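TsrE (PDB 7CWW) probably acts as a cyclase in the biosynthesis of a thiopeptide antibiotic in Streptomyces laurentii. Local coordinates at residues F141-H152 and A226-V237. Sequence-based numbering, arbitrary orientation.
Sequences FLVCTGVMLAPH and AREWLVRLRDYV
The indole of W229 receives F141 on one face and T145 at its edge. The F141 ring comes edge first, in an inclined edge-to-face pair, planes at 50° and F141 CD1 3.8 Å from W229 NE1. With CG between backbone N and carbonyl carbon (chi1 78°), the phenyl reaches this face while CB rests on A226 CB. T145 OG1 lies in the indole plane and accepts the W229 N-H, with NE1 2.8 Å away and the bond bent to 146°; its own hydroxyl goes to F141 O. That carbonyl also takes the N-H of T145, the two donors arriving from opposite faces of its plane. The hydroxyl thus links the indole to a carbonyl of its own helix, and the in-plane bond helps set the rotation of the indole. At the other end, V237 CG1 stands over one face of the H152 imidazole, a CH-pi contact 4.0 Å from the ring centroid. Between these flat groups the packing is aliphatic. L230 presses both methyls onto C144, with L230 CD1 tight against C144 CB at 3.4 Å. M148, bent at chi2 and chi3, sets SD 3.7 Å from R234 CB and brings CE against L233 CD2, which also meets T145 CG2. The guanidinium of R234 leads elsewhere, to the carbonyls of P215 and G217. L149 CD2 touches V237 CG2, and its side chain also borders the bound polyethylene glycol. The segments, on helices 131-149 and 224-245, run in the same general direction, their axes 9.6 Å apart at closest and crossing at -32°. Helix 308-326 brings H323 to stack on W229 and meet F141 edge-to-face, and T320 to touch T145; helix 106-127 adds F112 beside W229 and L233, so the contact lies buried among helices, while the three-stranded antiparallel sheet is formed by strands earlier in the chain.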
loop_
_atom_site.group_PDB
_atom_site.type_symbol
_atom_site.label_atom_id
_atom_site.label_comp_id
_atom_site.label_asym_id
_atom_site.label_seq_id
_atom_site.Cartn_x
_atom_site.Cartn_y
_atom_site.Cartn_z
ATOM N N PHE A 141 9.580 4.611 -3.119
ATOM C CA PHE A 141 9.427 3.175 -2.904
ATOM C C PHE A 141 8.299 2.590 -3.743
ATOM O O PHE A 141 8.363 1.410 -4.110
ATOM C CB PHE A 141 9.296 2.850 -1.401
ATOM C CG PHE A 141 7.922 3.105 -0.772
ATOM C CD1 PHE A 141 6.865 2.218 -0.948
ATOM C CD2 PHE A 141 7.746 4.165 0.106
ATOM C CE1 PHE A 141 5.626 2.434 -0.313
ATOM C CE2 PHE A 141 6.505 4.393 0.740
ATOM C CZ PHE A 141 5.452 3.522 0.520
ATOM N N LEU A 142 7.297 3.394 -4.110
ATOM C CA LEU A 142 6.250 2.895 -4.993
ATOM C C LEU A 142 6.802 2.602 -6.387
ATOM O O LEU A 142 6.514 1.547 -6.969
ATOM C CB LEU A 142 5.097 3.900 -5.071
ATOM C CG LEU A 142 4.248 4.031 -3.810
ATOM C CD1 LEU A 142 3.246 5.150 -4.032
ATOM C CD2 LEU A 142 3.559 2.688 -3.450
ATOM N N VAL A 143 7.588 3.525 -6.949
ATOM C CA VAL A 143 8.164 3.275 -8.277
ATOM C C VAL A 143 8.998 1.998 -8.253
ATOM O O VAL A 143 8.827 1.094 -9.087
ATOM C CB VAL A 143 8.999 4.483 -8.743
ATOM C CG1 VAL A 143 9.870 4.104 -9.926
ATOM C CG2 VAL A 143 8.093 5.673 -9.113
ATOM N N CYS A 144 9.911 1.906 -7.284
ATOM C CA CYS A 144 10.770 0.740 -7.152
ATOM C C CYS A 144 9.992 -0.547 -6.898
ATOM O O CYS A 144 10.400 -1.609 -7.381
ATOM C CB CYS A 144 11.761 0.998 -6.021
ATOM S SG CYS A 144 12.909 2.325 -6.490
ATOM N N THR A 145 8.880 -0.483 -6.153
ATOM C CA THR A 145 8.135 -1.712 -5.888
ATOM C C THR A 145 7.575 -2.314 -7.176
ATOM O O THR A 145 7.619 -3.538 -7.373
ATOM C CB THR A 145 7.019 -1.439 -4.882
ATOM O OG1 THR A 145 7.609 -1.117 -3.620
ATOM C CG2 THR A 145 6.127 -2.671 -4.701
ATOM N N GLY A 146 7.045 -1.474 -8.066
ATOM C CA GLY A 146 6.523 -1.980 -9.328
ATOM C C GLY A 146 7.583 -2.640 -10.197
ATOM O O GLY A 146 7.290 -3.612 -10.899
ATOM N N VAL A 147 8.819 -2.134 -10.151
ATOM C CA VAL A 147 9.930 -2.740 -10.896
ATOM C C VAL A 147 10.417 -4.012 -10.211
ATOM O O VAL A 147 10.739 -5.005 -10.872
ATOM C CB VAL A 147 11.070 -1.712 -11.040
ATOM C CG1 VAL A 147 12.263 -2.323 -11.816
ATOM C CG2 VAL A 147 10.553 -0.444 -11.734
ATOM N N MET A 148 10.490 -4.000 -8.878
ATOM C CA MET A 148 11.020 -5.148 -8.145
ATOM C C MET A 148 10.119 -6.375 -8.294
ATOM O O MET A 148 10.607 -7.506 -8.422
ATOM C CB MET A 148 11.179 -4.783 -6.659
ATOM C CG MET A 148 11.785 -5.916 -5.787
ATOM S SD MET A 148 10.487 -7.047 -5.138
ATOM C CE MET A 148 9.778 -6.025 -3.857
ATOM N N LEU A 149 8.808 -6.180 -8.232
ATOM C CA LEU A 149 7.891 -7.315 -8.256
ATOM C C LEU A 149 7.745 -7.925 -9.641
ATOM O O LEU A 149 7.363 -9.100 -9.744
ATOM C CB LEU A 149 6.514 -6.893 -7.739
ATOM C CG LEU A 149 6.422 -6.545 -6.245
ATOM C CD1 LEU A 149 5.048 -5.941 -5.933
ATOM C CD2 LEU A 149 6.712 -7.773 -5.377
ATOM N N ALA A 150 8.073 -7.174 -10.696
ATOM C CA ALA A 150 7.830 -7.638 -12.065
ATOM C C ALA A 150 8.425 -9.008 -12.372
ATOM O O ALA A 150 7.705 -9.840 -12.944
ATOM C CB ALA A 150 8.329 -6.587 -13.072
ATOM N N PRO A 151 9.690 -9.320 -12.046
ATOM C CA PRO A 151 10.208 -10.660 -12.389
ATOM C C PRO A 151 9.537 -11.807 -11.651
ATOM O O PRO A 151 9.748 -12.962 -12.039
ATOM C CB PRO A 151 11.708 -10.580 -12.037
ATOM C CG PRO A 151 11.876 -9.349 -11.210
ATOM C CD PRO A 151 10.768 -8.420 -11.583
ATOM N N HIS A 152 8.739 -11.546 -10.618
ATOM C CA HIS A 152 8.047 -12.616 -9.909
ATOM C C HIS A 152 6.640 -12.862 -10.452
ATOM O O HIS A 152 5.939 -13.745 -9.946
ATOM C CB HIS A 152 8.010 -12.292 -8.411
ATOM C CG HIS A 152 9.363 -11.981 -7.842
ATOM N ND1 HIS A 152 10.298 -12.958 -7.574
ATOM C CD2 HIS A 152 9.956 -10.802 -7.542
ATOM C CE1 HIS A 152 11.401 -12.396 -7.114
ATOM N NE2 HIS A 152 11.220 -11.089 -7.082
ATOM N N ALA A 226 13.978 3.503 0.630
ATOM C CA ALA A 226 13.346 2.640 -0.365
ATOM C C ALA A 226 14.033 1.291 -0.396
ATOM O O ALA A 226 13.372 0.246 -0.474
ATOM C CB ALA A 226 13.388 3.292 -1.749
ATOM N N ARG A 227 15.368 1.299 -0.320
ATOM C CA ARG A 227 16.124 0.056 -0.355
ATOM C C ARG A 227 15.677 -0.882 0.756
ATOM O O ARG A 227 15.452 -2.076 0.523
ATOM C CB ARG A 227 17.619 0.357 -0.240
ATOM C CG ARG A 227 18.523 -0.827 -0.536
ATOM C CD ARG A 227 20.005 -0.433 -0.361
ATOM N NE ARG A 227 20.881 -1.602 -0.364
ATOM C CZ ARG A 227 22.047 -1.666 0.278
ATOM N NH1 ARG A 227 22.482 -0.629 0.986
ATOM N NH2 ARG A 227 22.781 -2.771 0.215
ATOM N N GLU A 228 15.553 -0.358 1.978
ATOM C CA GLU A 228 15.140 -1.197 3.104
ATOM C C GLU A 228 13.732 -1.737 2.889
ATOM O O GLU A 228 13.464 -2.917 3.158
ATOM C CB GLU A 228 15.233 -0.407 4.419
ATOM C CG GLU A 228 14.930 -1.204 5.696
ATOM C CD GLU A 228 16.034 -2.206 6.049
ATOM O OE1 GLU A 228 17.123 -2.154 5.432
ATOM O OE2 GLU A 228 15.814 -3.047 6.950
ATOM N N TRP A 229 12.821 -0.892 2.398
ATOM C CA TRP A 229 11.489 -1.377 2.045
ATOM C C TRP A 229 11.570 -2.505 1.027
ATOM O O TRP A 229 10.942 -3.558 1.203
ATOM C CB TRP A 229 10.627 -0.245 1.491
ATOM C CG TRP A 229 9.403 -0.784 0.785
ATOM C CD1 TRP A 229 9.211 -0.890 -0.567
ATOM C CD2 TRP A 229 8.207 -1.301 1.403
ATOM N NE1 TRP A 229 7.966 -1.439 -0.821
ATOM C CE2 TRP A 229 7.342 -1.713 0.368
ATOM C CE3 TRP A 229 7.802 -1.485 2.732
ATOM C CZ2 TRP A 229 6.067 -2.261 0.619
ATOM C CZ3 TRP A 229 6.543 -2.041 2.980
ATOM C CH2 TRP A 229 5.691 -2.415 1.919
ATOM N N LEU A 230 12.346 -2.301 -0.055
ATOM C CA LEU A 230 12.368 -3.277 -1.144
ATOM C C LEU A 230 12.925 -4.613 -0.682
ATOM O O LEU A 230 12.358 -5.663 -1.007
ATOM C CB LEU A 230 13.199 -2.754 -2.328
ATOM C CG LEU A 230 12.591 -1.498 -2.954
ATOM C CD1 LEU A 230 13.648 -0.709 -3.723
ATOM C CD2 LEU A 230 11.368 -1.830 -3.825
ATOM N N VAL A 231 14.043 -4.606 0.057
ATOM C CA VAL A 231 14.665 -5.879 0.418
ATOM C C VAL A 231 13.755 -6.659 1.367
ATOM O O VAL A 231 13.646 -7.888 1.272
ATOM C CB VAL A 231 16.085 -5.677 1.001
ATOM C CG1 VAL A 231 17.006 -5.025 -0.041
ATOM C CG2 VAL A 231 16.062 -4.846 2.271
ATOM N N ARG A 232 13.080 -5.964 2.285
ATOM C CA ARG A 232 12.177 -6.658 3.199
ATOM C C ARG A 232 10.970 -7.231 2.459
ATOM O O ARG A 232 10.623 -8.402 2.640
ATOM C CB ARG A 232 11.753 -5.713 4.313
ATOM C CG ARG A 232 12.917 -5.379 5.227
ATOM C CD ARG A 232 12.464 -4.956 6.604
ATOM N NE ARG A 232 13.625 -4.659 7.436
ATOM C CZ ARG A 232 14.136 -5.487 8.342
ATOM N NH1 ARG A 232 13.588 -6.680 8.549
ATOM N NH2 ARG A 232 15.208 -5.119 9.038
ATOM N N LEU A 233 10.324 -6.432 1.605
ATOM C CA LEU A 233 9.198 -6.980 0.845
ATOM C C LEU A 233 9.655 -8.130 -0.036
ATOM O O LEU A 233 8.989 -9.167 -0.120
ATOM C CB LEU A 233 8.528 -5.898 -0.004
ATOM C CG LEU A 233 7.262 -6.314 -0.767
ATOM C CD1 LEU A 233 6.089 -6.732 0.174
ATOM C CD2 LEU A 233 6.812 -5.190 -1.719
ATOM N N ARG A 234 10.811 -7.977 -0.686
ATOM C CA ARG A 234 11.291 -9.027 -1.573
ATOM C C ARG A 234 11.619 -10.304 -0.807
ATOM O O ARG A 234 11.414 -11.406 -1.326
ATOM C CB ARG A 234 12.503 -8.520 -2.353
ATOM C CG ARG A 234 13.043 -9.501 -3.379
ATOM C CD ARG A 234 14.263 -8.899 -4.064
ATOM N NE ARG A 234 15.412 -8.791 -3.162
ATOM C CZ ARG A 234 16.540 -8.149 -3.467
ATOM N NH1 ARG A 234 16.659 -7.533 -4.638
ATOM N NH2 ARG A 234 17.555 -8.127 -2.614
ATOM N N ASP A 235 12.114 -10.177 0.427
ATOM C CA ASP A 235 12.344 -11.346 1.280
ATOM C C ASP A 235 11.054 -12.114 1.547
ATOM O O ASP A 235 11.088 -13.325 1.789
ATOM C CB ASP A 235 12.941 -10.915 2.621
ATOM C CG ASP A 235 14.421 -10.596 2.541
ATOM O OD1 ASP A 235 15.065 -10.952 1.534
ATOM O OD2 ASP A 235 14.931 -9.981 3.502
ATOM N N TYR A 236 9.912 -11.424 1.551
ATOM C CA TYR A 236 8.632 -12.072 1.809
ATOM C C TYR A 236 8.014 -12.714 0.577
ATOM O O TYR A 236 7.090 -13.520 0.722
ATOM C CB TYR A 236 7.635 -11.057 2.390
ATOM C CG TYR A 236 7.736 -10.985 3.895
ATOM C CD1 TYR A 236 8.876 -10.468 4.505
ATOM C CD2 TYR A 236 6.718 -11.469 4.708
ATOM C CE1 TYR A 236 8.991 -10.413 5.896
ATOM C CE2 TYR A 236 6.827 -11.415 6.103
ATOM C CZ TYR A 236 7.968 -10.897 6.679
ATOM O OH TYR A 236 8.090 -10.844 8.048
ATOM N N VAL A 237 8.482 -12.371 -0.626
ATOM C CA VAL A 237 7.862 -12.906 -1.840
ATOM C C VAL A 237 7.825 -14.440 -1.867
ATOM O O VAL A 237 6.785 -15.004 -2.214
ATOM C CB VAL A 237 8.541 -12.309 -3.085
ATOM C CG1 VAL A 237 8.141 -13.076 -4.336
ATOM C CG2 VAL A 237 8.184 -10.809 -3.197
#